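Local coordinates for protein arginyl-trna synthetase (Thermus thermophilus, PDB 1IQ0) that probably joins L-arginine to its cognate tRNA(Arg) at the expense of ATP, as a monomeric class I aminoacyl-tRNA synthetase, at residues A[107-111]-A[125-130]; A[145-149]-A[308-312]; A[350-356]-A[381-387]. All coordinates share one frame; numbering follows the deposited sequence.

Interaction 1. Residues A[107-111]-A[125-130]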
ATOM      1  N   VAL A 107      -7.877  -6.208  -1.879  1.00 17.28           N
ATOM      2  CA  VAL A 107      -6.592  -5.794  -2.412  1.00 19.26           C
ATOM      3  C   VAL A 107      -5.826  -6.982  -2.975  1.00 19.68           C
ATOM      4  O   VAL A 107      -5.585  -7.960  -2.272  1.00 20.19           O
ATOM      5  CB  VAL A 107      -5.720  -5.132  -1.316  1.00 21.40           C
ATOM      6  CG1 VAL A 107      -4.387  -4.685  -1.906  1.00 20.10           C
ATOM      7  CG2 VAL A 107      -6.466  -3.947  -0.712  1.00 18.48           C
ATOM      8  N   GLU A 108      -5.462  -6.908  -4.251  1.00 20.41           N
ATOM      9  CA  GLU A 108      -4.674  -7.979  -4.850  1.00 20.72           C
ATOM     10  C   GLU A 108      -3.267  -7.468  -5.119  1.00 20.96           C
ATOM     11  O   GLU A 108      -3.079  -6.435  -5.760  1.00 18.47           O
ATOM     12  CB  GLU A 108      -5.270  -8.472  -6.178  1.00 17.86           C
ATOM     13  CG  GLU A 108      -4.339  -9.503  -6.854  1.00 18.41           C
ATOM     14  CD  GLU A 108      -4.781  -9.917  -8.255  1.00 23.75           C
ATOM     15  OE1 GLU A 108      -3.903 -10.058  -9.127  1.00 28.13           O
ATOM     16  OE2 GLU A 108      -5.991 -10.116  -8.486  1.00 23.50           O
ATOM     17  N   HIS A 109      -2.279  -8.186  -4.613  1.00 19.98           N
ATOM     18  CA  HIS A 109      -0.896  -7.805  -4.841  1.00 20.73           C
ATOM     19  C   HIS A 109      -0.012  -9.043  -4.813  1.00 21.48           C
ATOM     20  O   HIS A 109      -0.484 -10.131  -4.463  1.00 20.87           O
ATOM     21  CB  HIS A 109      -0.449  -6.736  -3.828  1.00 16.39           C
ATOM     22  CG  HIS A 109      -0.364  -7.207  -2.409  1.00 18.96           C
ATOM     23  ND1 HIS A 109       0.572  -8.126  -1.986  1.00 21.83           N
ATOM     24  CD2 HIS A 109      -1.017  -6.795  -1.293  1.00 13.37           C
ATOM     25  CE1 HIS A 109       0.499  -8.254  -0.673  1.00 16.36           C
ATOM     26  NE2 HIS A 109      -0.455  -7.458  -0.228  1.00 19.57           N
ATOM     27  N   THR A 110       1.250  -8.868  -5.199  1.00 18.83           N
ATOM     28  CA  THR A 110       2.232  -9.947  -5.290  1.00 18.70           C
ATOM     29  C   THR A 110       1.851 -10.701  -6.569  1.00 19.00           C
ATOM     30  O   THR A 110       2.201 -10.263  -7.664  1.00 16.66           O
ATOM     31  CB  THR A 110       2.193 -10.875  -4.051  1.00 19.50           C
ATOM     32  OG1 THR A 110       2.312 -10.086  -2.860  1.00 20.23           O
ATOM     33  CG2 THR A 110       3.368 -11.870  -4.086  1.00 17.27           C
ATOM     34  N   SER A 111       1.121 -11.807  -6.447  1.00 16.18           N
ATOM     35  CA  SER A 111       0.673 -12.553  -7.625  1.00 13.05           C
ATOM     36  C   SER A 111       1.743 -12.742  -8.689  1.00 14.27           C
ATOM     37  O   SER A 111       1.544 -12.361  -9.838  1.00 14.54           O
ATOM     38  CB  SER A 111      -0.514 -11.832  -8.273  1.00 16.44           C
ATOM     39  OG  SER A 111      -1.585 -11.686  -7.364  1.00 17.52           O
ATOM     40  N   ASN A 125       5.894  -4.041  -5.476  1.00 22.32           N
ATOM     41  CA  ASN A 125       4.526  -4.548  -5.558  1.00 20.26           C
ATOM     42  C   ASN A 125       4.060  -4.971  -4.174  1.00 19.60           C
ATOM     43  O   ASN A 125       3.031  -4.512  -3.688  1.00 18.80           O
ATOM     44  CB  ASN A 125       4.468  -5.751  -6.516  1.00 20.74           C
ATOM     45  CG  ASN A 125       3.057  -6.301  -6.699  1.00 22.02           C
ATOM     46  OD1 ASN A 125       2.574  -6.439  -7.829  1.00 27.63           O
ATOM     47  ND2 ASN A 125       2.393  -6.622  -5.592  1.00 14.40           N
ATOM     48  N   ILE A 126       4.833  -5.853  -3.553  1.00 19.38           N
ATOM     49  CA  ILE A 126       4.517  -6.372  -2.232  1.00 21.14           C
ATOM     50  C   ILE A 126       4.467  -5.267  -1.173  1.00 22.41           C
ATOM     51  O   ILE A 126       3.510  -5.181  -0.400  1.00 24.36           O
ATOM     52  CB  ILE A 126       5.558  -7.441  -1.811  1.00 19.73           C
ATOM     53  CG1 ILE A 126       5.582  -8.564  -2.854  1.00 18.76           C
ATOM     54  CG2 ILE A 126       5.222  -7.995  -0.427  1.00 17.75           C
ATOM     55  CD1 ILE A 126       6.515  -9.708  -2.524  1.00 19.68           C
ATOM     56  N   ALA A 127       5.494  -4.422  -1.150  1.00 21.42           N
ATOM     57  CA  ALA A 127       5.568  -3.334  -0.178  1.00 21.85           C
ATOM     58  C   ALA A 127       4.390  -2.369  -0.297  1.00 20.53           C
ATOM     59  O   ALA A 127       3.765  -2.025   0.704  1.00 21.77           O
ATOM     60  CB  ALA A 127       6.892  -2.569  -0.340  1.00 18.28           C
ATOM     61  N   LEU A 128       4.097  -1.942  -1.522  1.00 20.01           N
ATOM     62  CA  LEU A 128       3.004  -1.011  -1.799  1.00 19.48           C
ATOM     63  C   LEU A 128       1.641  -1.616  -1.462  1.00 20.95           C
ATOM     64  O   LEU A 128       0.800  -0.971  -0.828  1.00 21.02           O
ATOM     65  CB  LEU A 128       3.006  -0.628  -3.281  1.00 19.30           C
ATOM     66  CG  LEU A 128       2.981   0.847  -3.682  1.00 29.40           C
ATOM     67  CD1 LEU A 128       2.816   0.919  -5.195  1.00 26.65           C
ATOM     68  CD2 LEU A 128       1.853   1.600  -2.975  1.00 23.09           C
ATOM     69  N   GLY A 129       1.428  -2.852  -1.907  1.00 25.14           N
ATOM     70  CA  GLY A 129       0.167  -3.526  -1.663  1.00 22.70           C
ATOM     71  C   GLY A 129      -0.117  -3.788  -0.197  1.00 23.62           C
ATOM     72  O   GLY A 129      -1.219  -3.518   0.288  1.00 23.81           O
ATOM     73  N   ASP A 130       0.873  -4.320   0.510  1.00 22.86           N
ATOM     74  CA  ASP A 130       0.717  -4.613   1.927  1.00 20.31           C
ATOM     75  C   ASP A 130       0.464  -3.321   2.711  1.00 21.62           C
ATOM     76  O   ASP A 130      -0.398  -3.273   3.586  1.00 26.38           O
ATOM     77  CB  ASP A 130       1.974  -5.305   2.469  1.00 16.34           C
ATOM     78  CG  ASP A 130       1.873  -5.599   3.945  1.00 17.55           C
ATOM     79  OD1 ASP A 130       1.018  -6.432   4.326  1.00 18.62           O
ATOM     80  OD2 ASP A 130       2.628  -4.993   4.730  1.00 19.54           O
TER
HETATM   81  O   HOH W   1      -0.866  -7.584   2.606  1.00 32.78           O

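Interaction 2. Residues A[145-149]-A[308-312]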
ATOM      1  N   VAL A 145      -6.824  -9.368   1.593  1.00 16.46           N
ATOM      2  CA  VAL A 145      -5.705  -9.401   0.659  1.00 16.81           C
ATOM      3  C   VAL A 145      -5.699 -10.721  -0.115  1.00 17.58           C
ATOM      4  O   VAL A 145      -5.681 -11.807   0.467  1.00 17.25           O
ATOM      5  CB  VAL A 145      -4.366  -9.220   1.416  1.00 21.30           C
ATOM      6  CG1 VAL A 145      -3.182  -9.474   0.484  1.00 18.01           C
ATOM      7  CG2 VAL A 145      -4.288  -7.806   1.980  1.00 20.54           C
ATOM      8  N   LEU A 146      -5.715 -10.616  -1.435  1.00 18.31           N
ATOM      9  CA  LEU A 146      -5.724 -11.794  -2.288  1.00 16.75           C
ATOM     10  C   LEU A 146      -4.433 -11.905  -3.084  1.00 17.58           C
ATOM     11  O   LEU A 146      -3.914 -10.903  -3.571  1.00 17.05           O
ATOM     12  CB  LEU A 146      -6.918 -11.723  -3.249  1.00 13.70           C
ATOM     13  CG  LEU A 146      -7.134 -12.841  -4.279  1.00 16.16           C
ATOM     14  CD1 LEU A 146      -8.576 -12.800  -4.751  1.00 16.27           C
ATOM     15  CD2 LEU A 146      -6.178 -12.678  -5.468  1.00 19.46           C
ATOM     16  N   ASN A 147      -3.917 -13.126  -3.199  1.00 15.99           N
ATOM     17  CA  ASN A 147      -2.707 -13.388  -3.973  1.00 16.41           C
ATOM     18  C   ASN A 147      -3.109 -14.378  -5.078  1.00 17.15           C
ATOM     19  O   ASN A 147      -3.496 -15.511  -4.791  1.00 16.16           O
ATOM     20  CB  ASN A 147      -1.621 -13.981  -3.068  1.00 15.92           C
ATOM     21  CG  ASN A 147      -0.274 -14.123  -3.774  1.00 18.67           C
ATOM     22  OD1 ASN A 147       0.739 -14.440  -3.142  1.00 25.00           O
ATOM     23  ND2 ASN A 147      -0.259 -13.894  -5.080  1.00 14.90           N
ATOM     24  N   TYR A 148      -3.044 -13.932  -6.332  1.00 20.32           N
ATOM     25  CA  TYR A 148      -3.425 -14.754  -7.484  1.00 18.80           C
ATOM     26  C   TYR A 148      -2.274 -15.644  -7.930  1.00 19.43           C
ATOM     27  O   TYR A 148      -1.186 -15.155  -8.207  1.00 19.27           O
ATOM     28  CB  TYR A 148      -3.865 -13.857  -8.647  1.00 16.37           C
ATOM     29  CG  TYR A 148      -3.976 -14.567  -9.983  1.00 19.48           C
ATOM     30  CD1 TYR A 148      -4.933 -15.563 -10.190  1.00 18.76           C
ATOM     31  CD2 TYR A 148      -3.105 -14.258 -11.031  1.00 17.99           C
ATOM     32  CE1 TYR A 148      -5.023 -16.239 -11.410  1.00 12.48           C
ATOM     33  CE2 TYR A 148      -3.183 -14.923 -12.255  1.00 14.26           C
ATOM     34  CZ  TYR A 148      -4.148 -15.914 -12.436  1.00 14.41           C
ATOM     35  OH  TYR A 148      -4.246 -16.561 -13.644  1.00 14.62           O
ATOM     36  N   ILE A 149      -2.528 -16.948  -8.007  1.00 23.39           N
ATOM     37  CA  ILE A 149      -1.502 -17.912  -8.392  1.00 20.90           C
ATOM     38  C   ILE A 149      -1.780 -18.485  -9.789  1.00 21.17           C
ATOM     39  O   ILE A 149      -2.704 -19.274  -9.973  1.00 19.25           O
ATOM     40  CB  ILE A 149      -1.437 -19.079  -7.361  1.00 16.45           C
ATOM     41  CG1 ILE A 149      -1.451 -18.528  -5.926  1.00 16.07           C
ATOM     42  CG2 ILE A 149      -0.175 -19.910  -7.585  1.00 14.71           C
ATOM     43  CD1 ILE A 149      -0.259 -17.620  -5.568  1.00 13.90           C
ATOM     44  N   PHE A 308     -12.787 -12.816 -13.590  1.00 15.03           N
ATOM     45  CA  PHE A 308     -12.215 -12.760 -12.252  1.00 15.40           C
ATOM     46  C   PHE A 308     -12.720 -11.528 -11.489  1.00 15.42           C
ATOM     47  O   PHE A 308     -13.060 -11.616 -10.312  1.00 17.57           O
ATOM     48  CB  PHE A 308     -10.682 -12.752 -12.361  1.00 19.44           C
ATOM     49  CG  PHE A 308      -9.965 -12.984 -11.053  1.00 18.60           C
ATOM     50  CD1 PHE A 308     -10.501 -13.824 -10.084  1.00 19.13           C
ATOM     51  CD2 PHE A 308      -8.713 -12.411 -10.824  1.00 17.83           C
ATOM     52  CE1 PHE A 308      -9.797 -14.093  -8.904  1.00 18.38           C
ATOM     53  CE2 PHE A 308      -8.005 -12.676  -9.653  1.00 18.00           C
ATOM     54  CZ  PHE A 308      -8.546 -13.518  -8.693  1.00 15.04           C
ATOM     55  N   GLN A 309     -12.764 -10.381 -12.160  1.00 20.64           N
ATOM     56  CA  GLN A 309     -13.261  -9.155 -11.536  1.00 20.03           C
ATOM     57  C   GLN A 309     -14.712  -9.365 -11.093  1.00 21.13           C
ATOM     58  O   GLN A 309     -15.110  -8.915 -10.024  1.00 20.38           O
ATOM     59  CB  GLN A 309     -13.212  -7.992 -12.529  1.00 21.09           C
ATOM     60  CG  GLN A 309     -13.675  -6.649 -11.970  1.00 17.51           C
ATOM     61  CD  GLN A 309     -12.726  -6.096 -10.915  1.00 21.85           C
ATOM     62  OE1 GLN A 309     -11.508  -6.216 -11.041  1.00 23.76           O
ATOM     63  NE2 GLN A 309     -13.283  -5.474  -9.879  1.00 19.59           N
ATOM     64  N   PHE A 310     -15.498 -10.039 -11.928  1.00 17.84           N
ATOM     65  CA  PHE A 310     -16.896 -10.306 -11.610  1.00 15.75           C
ATOM     66  C   PHE A 310     -17.038 -11.130 -10.331  1.00 17.54           C
ATOM     67  O   PHE A 310     -17.922 -10.872  -9.513  1.00 22.96           O
ATOM     68  CB  PHE A 310     -17.581 -11.032 -12.779  1.00 14.11           C
ATOM     69  CG  PHE A 310     -18.051 -10.114 -13.886  1.00 19.79           C
ATOM     70  CD1 PHE A 310     -18.824 -10.612 -14.934  1.00 19.01           C
ATOM     71  CD2 PHE A 310     -17.733  -8.758 -13.880  1.00 20.83           C
ATOM     72  CE1 PHE A 310     -19.276  -9.781 -15.959  1.00 23.20           C
ATOM     73  CE2 PHE A 310     -18.182  -7.915 -14.905  1.00 19.86           C
ATOM     74  CZ  PHE A 310     -18.957  -8.429 -15.947  1.00 17.52           C
ATOM     75  N   TRP A 311     -16.161 -12.116 -10.158  1.00 21.78           N
ATOM     76  CA  TRP A 311     -16.197 -12.960  -8.971  1.00 19.30           C
ATOM     77  C   TRP A 311     -15.816 -12.144  -7.742  1.00 21.78           C
ATOM     78  O   TRP A 311     -16.444 -12.258  -6.697  1.00 24.27           O
ATOM     79  CB  TRP A 311     -15.230 -14.137  -9.115  1.00 12.87           C
ATOM     80  CG  TRP A 311     -15.055 -14.909  -7.831  1.00 15.25           C
ATOM     81  CD1 TRP A 311     -15.893 -15.864  -7.318  1.00 15.64           C
ATOM     82  CD2 TRP A 311     -14.007 -14.737  -6.865  1.00 17.14           C
ATOM     83  NE1 TRP A 311     -15.427 -16.294  -6.088  1.00 16.89           N
ATOM     84  CE2 TRP A 311     -14.275 -15.617  -5.790  1.00 13.70           C
ATOM     85  CE3 TRP A 311     -12.871 -13.919  -6.804  1.00 17.67           C
ATOM     86  CZ2 TRP A 311     -13.447 -15.701  -4.667  1.00 16.13           C
ATOM     87  CZ3 TRP A 311     -12.045 -14.002  -5.686  1.00 13.09           C
ATOM     88  CH2 TRP A 311     -12.337 -14.885  -4.634  1.00 16.20           C
ATOM     89  N   LYS A 312     -14.781 -11.322  -7.875  1.00 18.32           N
ATOM     90  CA  LYS A 312     -14.318 -10.487  -6.767  1.00 17.62           C
ATOM     91  C   LYS A 312     -15.440  -9.627  -6.203  1.00 19.87           C
ATOM     92  O   LYS A 312     -15.529  -9.433  -4.989  1.00 21.42           O
ATOM     93  CB  LYS A 312     -13.178  -9.571  -7.223  1.00 15.08           C
ATOM     94  CG  LYS A 312     -11.851 -10.273  -7.503  1.00 14.80           C
ATOM     95  CD  LYS A 312     -10.768  -9.248  -7.839  1.00 14.10           C
ATOM     96  CE  LYS A 312      -9.387  -9.885  -7.980  1.00 14.77           C
ATOM     97  NZ  LYS A 312      -8.392  -8.843  -8.392  1.00 15.47           N
TER

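Interaction 3. Residues A[350-356]-A[381-387]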
ATOM      1  N   ILE A 350      -8.663  -3.323  -5.527  1.00 13.38           N
ATOM      2  CA  ILE A 350      -7.437  -2.614  -5.816  1.00 14.44           C
ATOM      3  C   ILE A 350      -6.408  -3.616  -6.324  1.00 14.59           C
ATOM      4  O   ILE A 350      -6.046  -4.563  -5.628  1.00 18.51           O
ATOM      5  CB  ILE A 350      -6.887  -1.910  -4.562  1.00 22.04           C
ATOM      6  CG1 ILE A 350      -7.872  -0.830  -4.096  1.00 24.24           C
ATOM      7  CG2 ILE A 350      -5.522  -1.297  -4.869  1.00 22.20           C
ATOM      8  CD1 ILE A 350      -7.517  -0.211  -2.742  1.00 22.75           C
ATOM      9  N   ASN A 351      -5.959  -3.414  -7.555  1.00 19.18           N
ATOM     10  CA  ASN A 351      -4.959  -4.291  -8.140  1.00 23.69           C
ATOM     11  C   ASN A 351      -3.633  -3.540  -8.185  1.00 23.54           C
ATOM     12  O   ASN A 351      -3.531  -2.488  -8.818  1.00 22.63           O
ATOM     13  CB  ASN A 351      -5.361  -4.700  -9.564  1.00 23.98           C
ATOM     14  CG  ASN A 351      -6.500  -5.712  -9.592  1.00 21.64           C
ATOM     15  OD1 ASN A 351      -6.985  -6.084 -10.665  1.00 26.72           O
ATOM     16  ND2 ASN A 351      -6.928  -6.165  -8.420  1.00 16.23           N
ATOM     17  N   VAL A 352      -2.627  -4.076  -7.501  1.00 21.33           N
ATOM     18  CA  VAL A 352      -1.309  -3.460  -7.497  1.00 22.45           C
ATOM     19  C   VAL A 352      -0.575  -4.054  -8.692  1.00 25.71           C
ATOM     20  O   VAL A 352      -0.293  -5.251  -8.727  1.00 26.99           O
ATOM     21  CB  VAL A 352      -0.547  -3.773  -6.191  1.00 18.42           C
ATOM     22  CG1 VAL A 352       0.802  -3.041  -6.183  1.00 15.89           C
ATOM     23  CG2 VAL A 352      -1.391  -3.346  -4.992  1.00 14.55           C
ATOM     24  N   VAL A 353      -0.262  -3.220  -9.674  1.00 20.47           N
ATOM     25  CA  VAL A 353       0.384  -3.725 -10.879  1.00 25.07           C
ATOM     26  C   VAL A 353       1.507  -2.898 -11.482  1.00 28.44           C
ATOM     27  O   VAL A 353       1.524  -1.670 -11.393  1.00 27.08           O
ATOM     28  CB  VAL A 353      -0.655  -3.936 -11.998  1.00 31.13           C
ATOM     29  CG1 VAL A 353      -1.634  -5.031 -11.609  1.00 34.32           C
ATOM     30  CG2 VAL A 353      -1.401  -2.639 -12.252  1.00 27.13           C
ATOM     31  N   ASP A 354       2.439  -3.608 -12.108  1.00 37.73           N
ATOM     32  CA  ASP A 354       3.570  -3.008 -12.799  1.00 41.50           C
ATOM     33  C   ASP A 354       2.960  -2.152 -13.907  1.00 43.99           C
ATOM     34  O   ASP A 354       2.035  -2.592 -14.588  1.00 47.58           O
ATOM     35  CB  ASP A 354       4.434  -4.132 -13.390  1.00 50.94           C
ATOM     36  CG  ASP A 354       5.487  -3.629 -14.357  1.00 57.19           C
ATOM     37  OD1 ASP A 354       6.236  -4.474 -14.893  1.00 59.63           O
ATOM     38  OD2 ASP A 354       5.572  -2.405 -14.587  1.00 60.98           O
ATOM     39  N   VAL A 355       3.455  -0.930 -14.078  1.00 41.12           N
ATOM     40  CA  VAL A 355       2.927  -0.043 -15.114  1.00 44.84           C
ATOM     41  C   VAL A 355       2.982  -0.649 -16.519  1.00 49.72           C
ATOM     42  O   VAL A 355       2.090  -0.414 -17.337  1.00 50.72           O
ATOM     43  CB  VAL A 355       3.674   1.311 -15.142  1.00 52.53           C
ATOM     44  CG1 VAL A 355       3.153   2.217 -14.048  1.00 53.08           C
ATOM     45  CG2 VAL A 355       5.160   1.082 -14.970  1.00 48.42           C
ATOM     46  N   ARG A 356       4.028  -1.420 -16.801  1.00 67.28           N
ATOM     47  CA  ARG A 356       4.174  -2.053 -18.109  1.00 72.31           C
ATOM     48  C   ARG A 356       3.193  -3.208 -18.280  1.00 74.76           C
ATOM     49  O   ARG A 356       2.237  -3.111 -19.049  1.00 76.17           O
ATOM     50  CB  ARG A 356       5.607  -2.557 -18.307  1.00 92.39           C
ATOM     51  CG  ARG A 356       6.547  -1.532 -18.928  1.00 95.19           C
ATOM     52  CD  ARG A 356       6.768  -0.335 -18.020  1.00 97.60           C
ATOM     53  NE  ARG A 356       7.386   0.779 -18.736  1.00 96.68           N
ATOM     54  CZ  ARG A 356       7.763   1.919 -18.165  1.00 92.18           C
ATOM     55  NH1 ARG A 356       7.591   2.100 -16.864  1.00 88.16           N
ATOM     56  NH2 ARG A 356       8.303   2.882 -18.899  1.00 89.55           N
ATOM     57  N   HIS A 381     -10.151  -0.196  -8.771  1.00 25.77           N
ATOM     58  CA  HIS A 381      -8.932   0.593  -8.864  1.00 23.32           C
ATOM     59  C   HIS A 381      -7.662  -0.161  -9.212  1.00 24.42           C
ATOM     60  O   HIS A 381      -7.544  -1.367  -9.011  1.00 21.99           O
ATOM     61  CB  HIS A 381      -8.699   1.345  -7.550  1.00 22.75           C
ATOM     62  CG  HIS A 381      -9.908   2.064  -7.047  1.00 21.29           C
ATOM     63  ND1 HIS A 381     -10.620   1.639  -5.947  1.00 24.86           N
ATOM     64  CD2 HIS A 381     -10.532   3.181  -7.493  1.00 19.48           C
ATOM     65  CE1 HIS A 381     -11.630   2.465  -5.734  1.00 22.22           C
ATOM     66  NE2 HIS A 381     -11.598   3.410  -6.658  1.00 23.35           N
ATOM     67  N   HIS A 382      -6.708   0.596  -9.727  1.00 21.61           N
ATOM     68  CA  HIS A 382      -5.399   0.088 -10.099  1.00 27.98           C
ATOM     69  C   HIS A 382      -4.353   0.947  -9.395  1.00 28.32           C
ATOM     70  O   HIS A 382      -4.486   2.169  -9.307  1.00 28.89           O
ATOM     71  CB  HIS A 382      -5.176   0.189 -11.615  1.00 53.83           C
ATOM     72  CG  HIS A 382      -5.533  -1.054 -12.372  1.00 65.68           C
ATOM     73  ND1 HIS A 382      -5.275  -1.203 -13.718  1.00 69.49           N
ATOM     74  CD2 HIS A 382      -6.120  -2.208 -11.973  1.00 66.31           C
ATOM     75  CE1 HIS A 382      -5.685  -2.395 -14.115  1.00 68.78           C
ATOM     76  NE2 HIS A 382      -6.202  -3.025 -13.075  1.00 66.97           N
ATOM     77  N   LEU A 383      -3.321   0.301  -8.881  1.00 25.60           N
ATOM     78  CA  LEU A 383      -2.240   1.011  -8.238  1.00 25.21           C
ATOM     79  C   LEU A 383      -1.026   0.581  -9.055  1.00 22.60           C
ATOM     80  O   LEU A 383      -0.437  -0.476  -8.813  1.00 22.64           O
ATOM     81  CB  LEU A 383      -2.113   0.586  -6.768  1.00 32.70           C
ATOM     82  CG  LEU A 383      -1.158   1.393  -5.880  1.00 34.78           C
ATOM     83  CD1 LEU A 383      -1.398   2.878  -6.092  1.00 42.51           C
ATOM     84  CD2 LEU A 383      -1.364   1.018  -4.414  1.00 33.18           C
ATOM     85  N   ALA A 384      -0.691   1.384 -10.060  1.00 22.14           N
ATOM     86  CA  ALA A 384       0.434   1.088 -10.940  1.00 23.34           C
ATOM     87  C   ALA A 384       1.720   1.697 -10.400  1.00 23.64           C
ATOM     88  O   ALA A 384       1.723   2.816  -9.893  1.00 25.92           O
ATOM     89  CB  ALA A 384       0.149   1.618 -12.345  1.00 29.43           C
ATOM     90  N   TYR A 385       2.816   0.958 -10.519  1.00 38.60           N
ATOM     91  CA  TYR A 385       4.091   1.444 -10.015  1.00 37.76           C
ATOM     92  C   TYR A 385       5.212   1.335 -11.040  1.00 37.46           C
ATOM     93  O   TYR A 385       5.175   0.489 -11.932  1.00 39.45           O
ATOM     94  CB  TYR A 385       4.463   0.666  -8.756  1.00 25.06           C
ATOM     95  CG  TYR A 385       4.549  -0.818  -8.991  1.00 21.00           C
ATOM     96  CD1 TYR A 385       5.725  -1.403  -9.464  1.00 23.85           C
ATOM     97  CD2 TYR A 385       3.443  -1.647  -8.757  1.00 24.45           C
ATOM     98  CE1 TYR A 385       5.797  -2.776  -9.696  1.00 27.38           C
ATOM     99  CE2 TYR A 385       3.507  -3.016  -8.985  1.00 23.20           C
ATOM    100  CZ  TYR A 385       4.686  -3.574  -9.451  1.00 27.54           C
ATOM    101  OH  TYR A 385       4.763  -4.933  -9.645  1.00 31.52           O
ATOM    102  N   GLU A 386       6.205   2.207 -10.901  1.00 26.36           N
ATOM    103  CA  GLU A 386       7.353   2.216 -11.797  1.00 27.33           C
ATOM    104  C   GLU A 386       8.414   1.195 -11.398  1.00 28.04           C
ATOM    105  O   GLU A 386       8.330   0.552 -10.350  1.00 28.36           O
ATOM    106  CB  GLU A 386       7.987   3.606 -11.837  1.00 31.90           C
ATOM    107  CG  GLU A 386       7.553   4.462 -13.012  1.00 38.58           C
ATOM    108  CD  GLU A 386       7.788   3.781 -14.353  1.00 43.13           C
ATOM    109  OE1 GLU A 386       8.628   2.857 -14.427  1.00 42.29           O
ATOM    110  OE2 GLU A 386       7.135   4.184 -15.339  1.00 46.95           O
ATOM    111  N   THR A 387       9.422   1.078 -12.253  1.00 26.97           N
ATOM    112  CA  THR A 387      10.532   0.148 -12.078  1.00 30.96           C
ATOM    113  C   THR A 387      11.403   0.480 -10.871  1.00 32.56           C
ATOM    114  O   THR A 387      11.472   1.628 -10.431  1.00 32.76           O
ATOM    115  CB  THR A 387      11.446   0.162 -13.323  1.00 63.29           C
ATOM    116  OG1 THR A 387      10.647   0.062 -14.506  1.00 69.05           O
ATOM    117  CG2 THR A 387      12.427  -0.998 -13.285  1.00 68.76           C
TER

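Interaction 1. Residues A[107-111]-A[125-130]
Asn-125 reaches the bend where His-109 passes into Thr-110. Its CG lies anti to the backbone N (chi1 -178°), which carries the amide away from the helix and in against the Thr-110 backbone. Ile-126 follows, its CG1 lying 3.6 Å from Thr-110 OG1 and its CD1 near Thr-110 CG2, while its carbonyl O sits over one face of the His-109 imidazole. Thr-110 OG1, a partner also of Tyr-234 OH, pairs at 2.8 Å with His-109 ND1 in the plane of the ring. At Gly-129 the backbone itself is the surface: with no side chain there, the ring lies directly on it, His-109 CD2 3.3 Å from Gly-129 C. Val-107 CG1 touches Gly-129 O from the strand. Asp-130 closes the segment through a water, 2.9 Å from His-109 NE2 and donating to Asp-130 OD1; this water and Thr-110 OG1, both in the ring plane, fix the rotation of the imidazole. Arg-134, Arg-233 and Arg-443 bind the Asp-130 carboxylate. The contact lies inside the beta-alpha-beta unit of the Rossmann-type catalytic domain, its segments flanking the predicted HIGH region, 112-122. Strand 104-108 runs between strands 141-149 and 348-354, and helix 120-138 packs its far side, at Ala-127, on helix 430-448.

Interaction 2. Residues A[145-149]-A[308-312]
Leu-146 pushes its two methyls against the end of the Phe-308 ring, with CD1 4.0 Å and CD2 4.1 Å from Phe-308 CZ. This is helix-on-sheet packing in the Rossmann-type catalytic domain: strand 141-149 belongs to the parallel core of the sheet, and helix 301-312 lies over it, the two segment axes 13.0 Å apart and running nearly antiparallel at 154°. The same CD1 also meets Trp-311 at the edge of its indole, in the ring plane, 3.8 Å from CZ3, so a single methyl fits between two aromatic groups one helical turn apart. Both aromatics get there by extending from the helix, Phe-308 with CG anti to its backbone N at chi1 -168°. Lys-312 adds its aliphatic chain: CE rides 3.5 Å above the plane of the Phe-308 ring, displaced toward the rim, before NZ continues to a salt bridge with Glu-108 on the adjoining strand 104-108. Two residues along the strand from Leu-146, Tyr-148 brings a second ring to Phe-308 while its OH bonds to Glu-240. These two rings meet obliquely, planes 48° apart and centroids separated by 5.7 Å, with Tyr-148 CD1 and Phe-308 CE2 making the closest approach at 4.2 Å.

Interaction 3. Residues A[350-356]-A[381-387]
The Tyr-385 ring takes Asp-354 CA over one face in a CH-pi contact, 3.8 Å from CA to the ring centroid, while Val-352 CG1 meets it obliquely. That placement follows from chi1 of 58°, which sets CG between the backbone N and the carbonyl carbon and folds the phenol back across the neighbouring strand. On the His-382 imidazole, Val-353 CG2 sits over one face and Asn-351 CB approaches obliquely, 3.5 Å from CD2; the amide of Asn-351 is turned 29° from the ring. The His-381 ring meets Ile-350 CG1 at its edge. At the far end the Glu-386 carboxylate lies at the edge of the Arg-356 guanidinium, planes 69° apart. Arg-356 NH1 reaches OE2 of Glu-386 at 2.6 Å on its syn side, with OE1 a weaker second acceptor, although this arginine is poorly ordered.

Behind the side chains, Asn-351 and Val-353 each donate and accept, and Val-355 N adds a last bond to Tyr-385 O; the straightest runs 2.8 Å from Leu-383 N to Asn-351 O. Past the strand, Arg-356 N bonds to Asp-354 OD2 at 2.9 Å, making an Asx turn. Glu-386 OE1 also accepts from Thr-387 N, again at 2.9 Å. With an alanine in place of Glu-386, Arg-356 would probably lose its salt-bridge mate and swing more loosely, and Thr-387 N would be left without this acceptor.

Ile-350, Val-352 and Leu-383 lie on the sheet face packed by helix 120-138; Asn-351, Val-353, His-382 and Ala-384 lie on the other. Two neighbouring parallel strands, joined through helices 361-370 and 374-377, form a beta-alpha-beta crossover of the Rossmann-type fold that characterises class I synthetases.

From the N terminus, interaction 1 closes first, folding helix 120-138 back on the strand that precedes it across a short loop. The chain then enters strand 141-149 and waits through some 160 residues before helix 301-312 returns to complete interaction 2, a far longer loop. Interaction 3 closes last, over a short helical connection. The three follow in series, neither nesting nor crossing, yet share one sheet. Strand 104-108 lies between strands 141-149 and 348-354: Val-107 probably bonds to Leu-146 of interaction 2, and Glu-108 to Ile-350 and Val-352 of interaction 3. On one face of the sheet, Leu-128 of interaction 1 meets Leu-383 of interaction 3.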